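Long-range contacts in transcriptional regulator, TetR family (Thermus thermophilus, PDB 3VPR), which represses transcription, probably by binding cis-regulatory DNA through its helix-turn-helix motif: residues L57-L62 / H86-F90; L79-M83 / R175-I181; H122-R127 / G148-L152. One frame throughout, in Å; residues are numbered along the deposited sequence.

Contacts 1 and 2 use successive turns of one helix, 75-92: its C-terminal part packs on helix 47-70 in contact 1, its N-terminal part on helix 170-183 in contact 2. Contact 3 joins helices 109-135 and 144-161. Contact 1 lies nearest the centre of the chain yet is only partly buried, and an aromatic hydroxyl on a backbone carbonyl is its main polar bond. Contacts 2 and 3 are more deeply buried, combine apolar packing with charged groups, and both touch the second subunit. His122 of contact 3 ties them together, probably hydrogen-bonding His86 of contact 1 and stacking on Phe82 of 79-83.

Contact 1 (L57-L62 / H86-F90); sequences LALKGL and HARYF
His86 offers one face of its imidazole to Leu62, whose CD1 stands 3.7 Å from the ring centroid, near the ring normal, in a CH-pi contact offset toward ND1 and CG. Leu62 CD2 stands above the same face at its rim, 3.7 Å from His86 CE1, so both methyls cover one side. Both ring nitrogens are occupied: His86 ND1 is probably hydrogen-bonded to His122 NE2 and His86 NE2 weakly to Asn156 OD1, which together help set the rotation of the imidazole. One turn on, Tyr89 reaches furthest across. Its CG is anti to the backbone N (chi1 -172°), and this throws the phenol straight at helix 57-62, where Gly61 presents no beta carbon to block it. Gly61 CA therefore sits only 3.2 Å from Tyr89 OH, while Gly61 C and Leu62 N lie over one face of the ring, toward its rim. The hydroxyl donates to Leu57 O at 2.8 Å, with a C=O...donor angle of 140° and the donor tilted out of the carbonyl plane. Gly61 N approaches the same oxygen from the opposite face, so Leu57 O accepts a helical bond and a tertiary one together. Ala58 O comes within 3.1 Å of Tyr89 CE2. The two short segments run nearly antiparallel, their axes 10.2 Å apart. Around them, helix 94-103 packs Phe96 and Phe97 on Leu57, Ala58 and Leu62, helix 109-135 adds His122 against Leu62, and helix 144-161 meets His86 and Phe90 in the all-helical body that follows the DNA-binding helices.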
loop_
_atom_site.group_PDB
_atom_site.type_symbol
_atom_site.label_atom_id
_atom_site.label_comp_id
_atom_site.label_asym_id
_atom_site.label_seq_id
_atom_site.Cartn_x
_atom_site.Cartn_y
_atom_site.Cartn_z
ATOM N N LEU A 57 15.737 -7.250 9.747
ATOM C CA LEU A 57 16.757 -7.059 8.707
ATOM C C LEU A 57 16.313 -6.053 7.642
ATOM O O LEU A 57 17.081 -5.188 7.220
ATOM C CB LEU A 57 17.084 -8.400 8.042
ATOM C CG LEU A 57 18.162 -8.457 6.953
ATOM C CD1 LEU A 57 18.770 -9.853 6.933
ATOM C CD2 LEU A 57 17.575 -8.091 5.578
ATOM N N ALA A 58 15.070 -6.168 7.203
ATOM C CA ALA A 58 14.556 -5.252 6.201
ATOM C C ALA A 58 14.374 -3.846 6.762
ATOM O O ALA A 58 14.790 -2.879 6.132
ATOM C CB ALA A 58 13.229 -5.774 5.644
ATOM N N LEU A 59 13.763 -3.739 7.944
ATOM C CA LEU A 59 13.508 -2.443 8.574
ATOM C C LEU A 59 14.752 -1.721 9.072
ATOM O O LEU A 59 14.824 -0.496 8.973
ATOM C CB LEU A 59 12.495 -2.596 9.719
ATOM C CG LEU A 59 11.087 -2.961 9.228
ATOM C CD1 LEU A 59 10.194 -3.360 10.391
ATOM C CD2 LEU A 59 10.500 -1.783 8.476
ATOM N N LYS A 60 15.725 -2.463 9.601
ATOM C CA LYS A 60 16.961 -1.845 10.086
ATOM C C LYS A 60 17.739 -1.299 8.902
ATOM O O LYS A 60 18.284 -0.200 8.961
ATOM C CB LYS A 60 17.827 -2.852 10.849
ATOM C CG LYS A 60 17.375 -3.084 12.289
ATOM C CD LYS A 60 18.311 -4.043 13.031
ATOM C CE LYS A 60 17.954 -4.147 14.511
ATOM N NZ LYS A 60 18.785 -5.163 15.218
ATOM N N GLY A 61 17.780 -2.068 7.821
ATOM C CA GLY A 61 18.481 -1.613 6.637
ATOM C C GLY A 61 17.789 -0.384 6.079
ATOM O O GLY A 61 18.432 0.552 5.611
ATOM N N LEU A 62 16.462 -0.370 6.146
ATOM C CA LEU A 62 15.708 0.766 5.631
ATOM C C LEU A 62 15.969 2.000 6.490
ATOM O O LEU A 62 16.269 3.071 5.981
ATOM C CB LEU A 62 14.211 0.430 5.604
ATOM C CG LEU A 62 13.284 1.396 4.875
ATOM C CD1 LEU A 62 13.808 1.619 3.462
ATOM C CD2 LEU A 62 11.871 0.840 4.838
ATOM N N HIS A 86 15.657 4.571 -0.073
ATOM C CA HIS A 86 14.544 3.718 0.346
ATOM C C HIS A 86 14.182 2.737 -0.766
ATOM O O HIS A 86 14.134 1.535 -0.545
ATOM C CB HIS A 86 13.329 4.586 0.699
ATOM C CG HIS A 86 12.109 3.810 1.096
ATOM N ND1 HIS A 86 11.488 3.976 2.316
ATOM C CD2 HIS A 86 11.383 2.885 0.425
ATOM C CE1 HIS A 86 10.433 3.183 2.380
ATOM N NE2 HIS A 86 10.347 2.511 1.246
ATOM N N ALA A 87 13.944 3.267 -1.962
ATOM C CA ALA A 87 13.571 2.473 -3.132
ATOM C C ALA A 87 14.662 1.501 -3.572
ATOM O O ALA A 87 14.371 0.389 -4.009
ATOM C CB ALA A 87 13.204 3.408 -4.302
ATOM N N ARG A 88 15.917 1.925 -3.481
ATOM C CA ARG A 88 17.014 1.048 -3.866
ATOM C C ARG A 88 17.100 -0.118 -2.889
ATOM O O ARG A 88 17.193 -1.274 -3.294
ATOM C CB ARG A 88 18.344 1.801 -3.889
ATOM C CG ARG A 88 19.539 0.867 -3.991
ATOM C CD ARG A 88 20.842 1.599 -4.232
ATOM N NE ARG A 88 21.056 1.864 -5.649
ATOM C CZ ARG A 88 22.200 2.290 -6.173
ATOM N NH1 ARG A 88 23.259 2.506 -5.401
ATOM N NH2 ARG A 88 22.284 2.500 -7.477
ATOM N N TYR A 89 17.060 0.185 -1.596
ATOM C CA TYR A 89 17.127 -0.861 -0.591
ATOM C C TYR A 89 15.957 -1.825 -0.778
ATOM O O TYR A 89 16.121 -3.038 -0.720
ATOM C CB TYR A 89 17.065 -0.264 0.810
ATOM C CG TYR A 89 17.323 -1.287 1.881
ATOM C CD1 TYR A 89 18.622 -1.663 2.204
ATOM C CD2 TYR A 89 16.271 -1.903 2.552
ATOM C CE1 TYR A 89 18.876 -2.627 3.165
ATOM C CE2 TYR A 89 16.511 -2.871 3.523
ATOM C CZ TYR A 89 17.818 -3.230 3.823
ATOM O OH TYR A 89 18.075 -4.195 4.774
ATOM N N PHE A 90 14.767 -1.277 -0.993
ATOM C CA PHE A 90 13.582 -2.102 -1.188
ATOM C C PHE A 90 13.795 -3.117 -2.313
ATOM O O PHE A 90 13.522 -4.305 -2.148
ATOM C CB PHE A 90 12.378 -1.213 -1.512
ATOM C CG PHE A 90 11.332 -1.894 -2.348
ATOM C CD1 PHE A 90 10.545 -2.909 -1.810
ATOM C CD2 PHE A 90 11.140 -1.527 -3.689
ATOM C CE1 PHE A 90 9.568 -3.558 -2.591
ATOM C CE2 PHE A 90 10.168 -2.168 -4.482
ATOM C CZ PHE A 90 9.382 -3.186 -3.931
#

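Contact 2 (L79-M83 / R175-I181); sequences LRRFM and RAYHDLI
Arg80 lays the aliphatic part of its side chain over one face of the His178 imidazole. Its CB stands 3.4 Å from the ring centroid, almost on the normal, in a close CH-pi contact, and CG and CD continue toward ND1. His178 extends straight from its helix, and Arg80 crosses it at about a right angle. The edge of the same ring meets two more residues: Leu79 CG lies in its plane, 3.9 Å from His178 CD2, and Met83 SE (a selenomethionine) lies at the ring edge, 5.1 Å from the His178 centroid. NE2 is bonded to Lys76 O, which fixes the turn of the ring and thus the face given to Arg80. With an alanine here, Lys76 O would probably lose its side-chain donor, and a gap would open over the aliphatic part of Arg80 and beside Leu79 CG. A bend at chi3 (72°) carries Met83 CE to Tyr177 CB at 3.7 Å, while SE rests 4.2 Å from Ile181 CG2. Leu79 CD2 touches that same CG2 at 4.3 Å, closing the apolar side of the interface. At the more exposed side of the contact, Arg80 NH1 sits over one face of the Arg175 guanidinium, the two planes 75° apart; both groups are gathered round Glu84, and Arg80 has a further salt bridge to Glu77. Another side of 175-181 lies at the dimer interface: Leu180 meets Ile181 of the second subunit, and Asp179 pairs with Arg140 of that subunit, consistent with the helical dimer of TetR-family repressors. The contact thus grades from apolar packing at Leu79 and Ile181, through an oriented imidazole, to a charged end where Glu84 probably offsets the charges of two arginines.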
loop_
_atom_site.group_PDB
_atom_site.type_symbol
_atom_site.label_atom_id
_atom_site.label_comp_id
_atom_site.label_asym_id
_atom_site.label_seq_id
_atom_site.Cartn_x
_atom_site.Cartn_y
_atom_site.Cartn_z
ATOM N N LEU A 79 15.717 15.082 0.800
ATOM C CA LEU A 79 14.480 14.357 0.547
ATOM C C LEU A 79 14.688 13.383 -0.604
ATOM O O LEU A 79 14.231 12.246 -0.546
ATOM C CB LEU A 79 13.347 15.329 0.213
ATOM C CG LEU A 79 12.009 14.666 -0.158
ATOM C CD1 LEU A 79 11.470 13.892 1.037
ATOM C CD2 LEU A 79 11.008 15.726 -0.608
ATOM N N ARG A 80 15.406 13.816 -1.638
ATOM C CA ARG A 80 15.637 12.954 -2.798
ATOM C C ARG A 80 16.469 11.723 -2.446
ATOM O O ARG A 80 16.168 10.604 -2.883
ATOM C CB ARG A 80 16.317 13.735 -3.927
ATOM C CG ARG A 80 16.507 12.910 -5.213
ATOM C CD ARG A 80 16.982 13.767 -6.402
ATOM N NE ARG A 80 18.395 14.147 -6.326
ATOM C CZ ARG A 80 19.421 13.321 -6.537
ATOM N NH1 ARG A 80 19.214 12.047 -6.846
ATOM N NH2 ARG A 80 20.663 13.773 -6.441
ATOM N N ARG A 81 17.511 11.931 -1.649
ATOM C CA ARG A 81 18.360 10.825 -1.249
ATOM C C ARG A 81 17.561 9.864 -0.386
ATOM O O ARG A 81 17.663 8.660 -0.534
ATOM C CB ARG A 81 19.582 11.340 -0.494
ATOM C CG ARG A 81 20.358 12.387 -1.281
ATOM C CD ARG A 81 21.838 12.311 -0.984
ATOM N NE ARG A 81 22.419 11.114 -1.580
ATOM C CZ ARG A 81 23.477 10.475 -1.094
ATOM N NH1 ARG A 81 24.078 10.915 0.006
ATOM N NH2 ARG A 81 23.931 9.388 -1.707
ATOM N N PHE A 82 16.752 10.393 0.517
ATOM C CA PHE A 82 15.950 9.520 1.346
ATOM C C PHE A 82 15.070 8.619 0.461
ATOM O O PHE A 82 15.069 7.395 0.606
ATOM C CB PHE A 82 15.077 10.345 2.278
ATOM C CG PHE A 82 14.204 9.522 3.188
ATOM C CD1 PHE A 82 13.017 8.959 2.726
ATOM C CD2 PHE A 82 14.559 9.334 4.523
ATOM C CE1 PHE A 82 12.190 8.224 3.591
ATOM C CE2 PHE A 82 13.746 8.609 5.382
ATOM C CZ PHE A 82 12.560 8.054 4.922
HETATM N N MSE A 83 14.345 9.227 -0.475
HETATM C CA MSE A 83 13.448 8.474 -1.342
HETATM C C MSE A 83 14.167 7.441 -2.210
HETATM O O MSE A 83 13.699 6.306 -2.343
HETATM C CB MSE A 83 12.633 9.439 -2.205
HETATM C CG MSE A 83 11.714 10.338 -1.388
HETATM SE SE MSE A 83 10.785 11.699 -2.434
HETATM C CE MSE A 83 9.508 10.526 -3.359
ATOM N N ARG A 175 13.064 8.765 -8.252
ATOM C CA ARG A 175 13.561 10.079 -8.646
ATOM C C ARG A 175 12.460 10.885 -9.330
ATOM O O ARG A 175 12.346 12.098 -9.123
ATOM C CB ARG A 175 14.774 9.948 -9.571
ATOM C CG ARG A 175 15.408 11.280 -9.913
ATOM C CD ARG A 175 16.790 11.094 -10.507
ATOM N NE ARG A 175 17.670 10.356 -9.604
ATOM C CZ ARG A 175 18.958 10.118 -9.838
ATOM N NH1 ARG A 175 19.679 9.436 -8.959
ATOM N NH2 ARG A 175 19.527 10.569 -10.948
ATOM N N ALA A 176 11.655 10.205 -10.142
ATOM C CA ALA A 176 10.551 10.865 -10.828
ATOM C C ALA A 176 9.510 11.284 -9.787
ATOM O O ALA A 176 8.888 12.338 -9.917
ATOM C CB ALA A 176 9.931 9.934 -11.859
ATOM N N TYR A 177 9.331 10.463 -8.747
ATOM C CA TYR A 177 8.378 10.791 -7.683
ATOM C C TYR A 177 8.870 12.019 -6.920
ATOM O O TYR A 177 8.079 12.881 -6.512
ATOM C CB TYR A 177 8.219 9.630 -6.692
ATOM C CG TYR A 177 7.327 8.496 -7.154
ATOM C CD1 TYR A 177 6.303 8.710 -8.074
ATOM C CD2 TYR A 177 7.462 7.227 -6.611
ATOM C CE1 TYR A 177 5.435 7.682 -8.432
ATOM C CE2 TYR A 177 6.601 6.196 -6.960
ATOM C CZ TYR A 177 5.588 6.429 -7.867
ATOM O OH TYR A 177 4.706 5.415 -8.164
ATOM N N HIS A 178 10.185 12.107 -6.733
ATOM C CA HIS A 178 10.755 13.239 -6.011
ATOM C C HIS A 178 10.519 14.536 -6.765
ATOM O O HIS A 178 10.145 15.559 -6.172
ATOM C CB HIS A 178 12.255 13.041 -5.769
ATOM C CG HIS A 178 12.929 14.255 -5.215
ATOM N ND1 HIS A 178 13.553 15.187 -6.014
ATOM C CD2 HIS A 178 13.020 14.724 -3.948
ATOM C CE1 HIS A 178 14.000 16.178 -5.265
ATOM N NE2 HIS A 178 13.687 15.924 -4.007
ATOM N N ASP A 179 10.747 14.489 -8.075
ATOM C CA ASP A 179 10.534 15.658 -8.916
ATOM C C ASP A 179 9.067 16.059 -8.819
ATOM O O ASP A 179 8.733 17.243 -8.677
ATOM C CB ASP A 179 10.875 15.352 -10.380
ATOM C CG ASP A 179 10.363 16.435 -11.331
ATOM O OD1 ASP A 179 10.932 17.543 -11.358
ATOM O OD2 ASP A 179 9.369 16.186 -12.042
ATOM N N LEU A 180 8.191 15.063 -8.878
ATOM C CA LEU A 180 6.753 15.323 -8.822
ATOM C C LEU A 180 6.309 15.939 -7.504
ATOM O O LEU A 180 5.588 16.927 -7.495
ATOM C CB LEU A 180 5.969 14.026 -9.070
ATOM C CG LEU A 180 4.442 14.137 -9.043
ATOM C CD1 LEU A 180 3.969 15.176 -10.063
ATOM C CD2 LEU A 180 3.830 12.776 -9.351
ATOM N N ILE A 181 6.749 15.365 -6.391
ATOM C CA ILE A 181 6.343 15.861 -5.083
ATOM C C ILE A 181 6.998 17.197 -4.747
ATOM O O ILE A 181 6.403 18.036 -4.072
ATOM C CB ILE A 181 6.659 14.813 -3.957
ATOM C CG1 ILE A 181 5.940 15.196 -2.662
ATOM C CG2 ILE A 181 8.161 14.740 -3.691
ATOM C CD1 ILE A 181 4.439 15.118 -2.758
#

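Contact 3 (H122-R127 / G148-L152); sequences HEENLR and GRAVL
Glu123 holds CG anti to its backbone N (chi1 173°), which with an extended chain carries the carboxylate across to 148-152, while Arg149 bends at chi2 and chi3 and brings one face of its guanidinium under the carboxylate. The carboxylate plane stands steeply on it, 75° away from parallel, and Glu123 OE2 lies 2.9 Å from Arg149 NH2, well out of the guanidinium plane. It is a salt bridge of charges alone, with no N-H aimed at the oxygen. From its own helix Arg127 adds a weak NH2 bond to the same OE2 at 3.4 Å (153° at the hydrogen), so one carboxylate serves two arginines and probably screens their charges, Arg127 NH2 and Arg149 NH2 being 3.9 Å apart. This network joins helices 109-135 and 144-161 of the TetR-type C-terminal domain next to the dimer interface: Trp161 of the second subunit makes a cation-pi contact with Arg149. Deeper in, Leu126 inserts one methyl, CD2, beside Gly148, where the backbones come close; it lies 3.4 Å from Gly148 O and 3.8 Å from both Val151 CB and Leu152 CG. Leu152 in turn splays its two methyls, CD1 against Glu123 CB at 3.6 Å and CD2 toward His122 CD2 at 4.0 Å. His86 holds the polar end of His122, and that ring stacks on Phe82 of helix 75-92.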
loop_
_atom_site.group_PDB
_atom_site.type_symbol
_atom_site.label_atom_id
_atom_site.label_comp_id
_atom_site.label_asym_id
_atom_site.label_seq_id
_atom_site.Cartn_x
_atom_site.Cartn_y
_atom_site.Cartn_z
ATOM N N HIS A 122 11.563 5.486 10.970
ATOM C CA HIS A 122 11.819 5.839 9.582
ATOM C C HIS A 122 10.914 7.009 9.162
ATOM O O HIS A 122 11.360 7.948 8.504
ATOM C CB HIS A 122 11.551 4.622 8.691
ATOM C CG HIS A 122 12.036 4.778 7.284
ATOM N ND1 HIS A 122 13.354 5.050 6.977
ATOM C CD2 HIS A 122 11.393 4.647 6.098
ATOM C CE1 HIS A 122 13.502 5.074 5.663
ATOM N NE2 HIS A 122 12.327 4.830 5.107
ATOM N N GLU A 123 9.642 6.938 9.547
ATOM C CA GLU A 123 8.673 7.977 9.216
ATOM C C GLU A 123 9.054 9.279 9.920
ATOM O O GLU A 123 8.893 10.372 9.369
ATOM C CB GLU A 123 7.263 7.524 9.625
ATOM C CG GLU A 123 6.190 8.595 9.483
ATOM C CD GLU A 123 4.801 8.009 9.285
ATOM O OE1 GLU A 123 4.504 6.946 9.870
ATOM O OE2 GLU A 123 3.998 8.615 8.550
ATOM N N GLU A 124 9.578 9.156 11.135
ATOM C CA GLU A 124 9.998 10.326 11.905
ATOM C C GLU A 124 11.233 10.998 11.288
ATOM O O GLU A 124 11.367 12.218 11.340
ATOM C CB GLU A 124 10.270 9.933 13.361
ATOM C CG GLU A 124 10.651 11.102 14.260
ATOM C CD GLU A 124 9.673 12.267 14.163
ATOM O OE1 GLU A 124 8.454 12.045 14.362
ATOM O OE2 GLU A 124 10.128 13.405 13.888
ATOM N N ASN A 125 12.130 10.213 10.693
ATOM C CA ASN A 125 13.312 10.803 10.061
ATOM C C ASN A 125 12.887 11.578 8.812
ATOM O O ASN A 125 13.472 12.619 8.475
ATOM C CB ASN A 125 14.331 9.730 9.665
ATOM C CG ASN A 125 15.068 9.149 10.861
ATOM O OD1 ASN A 125 15.348 9.857 11.826
ATOM N ND2 ASN A 125 15.402 7.857 10.795
ATOM N N LEU A 126 11.862 11.075 8.121
ATOM C CA LEU A 126 11.388 11.750 6.923
ATOM C C LEU A 126 10.753 13.068 7.343
ATOM O O LEU A 126 10.980 14.104 6.722
ATOM C CB LEU A 126 10.364 10.882 6.173
ATOM C CG LEU A 126 9.728 11.500 4.919
ATOM C CD1 LEU A 126 10.809 11.954 3.961
ATOM C CD2 LEU A 126 8.797 10.469 4.245
ATOM N N ARG A 127 9.957 13.017 8.404
ATOM C CA ARG A 127 9.297 14.204 8.917
ATOM C C ARG A 127 10.317 15.260 9.306
ATOM O O ARG A 127 10.108 16.454 9.057
ATOM C CB ARG A 127 8.428 13.851 10.125
ATOM C CG ARG A 127 7.255 12.943 9.783
ATOM C CD ARG A 127 6.274 12.836 10.942
ATOM N NE ARG A 127 5.187 11.910 10.638
ATOM C CZ ARG A 127 4.215 11.586 11.486
ATOM N NH1 ARG A 127 4.187 12.117 12.700
ATOM N NH2 ARG A 127 3.269 10.727 11.124
ATOM N N GLY A 148 4.724 13.558 4.817
ATOM C CA GLY A 148 5.543 12.382 5.047
ATOM C C GLY A 148 4.796 11.118 4.673
ATOM O O GLY A 148 5.365 10.164 4.137
ATOM N N ARG A 149 3.497 11.113 4.950
ATOM C CA ARG A 149 2.676 9.956 4.645
ATOM C C ARG A 149 2.509 9.844 3.124
ATOM O O ARG A 149 2.459 8.747 2.567
ATOM C CB ARG A 149 1.316 10.093 5.341
ATOM C CG ARG A 149 0.406 8.886 5.202
ATOM C CD ARG A 149 0.932 7.713 6.002
ATOM N NE ARG A 149 1.033 8.042 7.421
ATOM C CZ ARG A 149 1.437 7.190 8.357
ATOM N NH1 ARG A 149 1.779 5.953 8.024
ATOM N NH2 ARG A 149 1.499 7.576 9.627
ATOM N N ALA A 150 2.443 10.984 2.451
ATOM C CA ALA A 150 2.287 10.984 0.999
ATOM C C ALA A 150 3.505 10.320 0.360
ATOM O O ALA A 150 3.375 9.449 -0.501
ATOM C CB ALA A 150 2.142 12.403 0.492
ATOM N N VAL A 151 4.690 10.733 0.794
ATOM C CA VAL A 151 5.927 10.172 0.271
ATOM C C VAL A 151 6.071 8.667 0.566
ATOM O O VAL A 151 6.370 7.876 -0.335
ATOM C CB VAL A 151 7.155 10.917 0.856
ATOM C CG1 VAL A 151 8.442 10.307 0.329
ATOM C CG2 VAL A 151 7.078 12.381 0.497
ATOM N N LEU A 152 5.863 8.274 1.820
ATOM C CA LEU A 152 5.989 6.869 2.189
ATOM C C LEU A 152 4.983 6.042 1.388
ATOM O O LEU A 152 5.281 4.915 0.974
ATOM C CB LEU A 152 5.782 6.692 3.702
ATOM C CG LEU A 152 6.956 7.137 4.603
ATOM C CD1 LEU A 152 6.540 7.124 6.070
ATOM C CD2 LEU A 152 8.156 6.208 4.392
#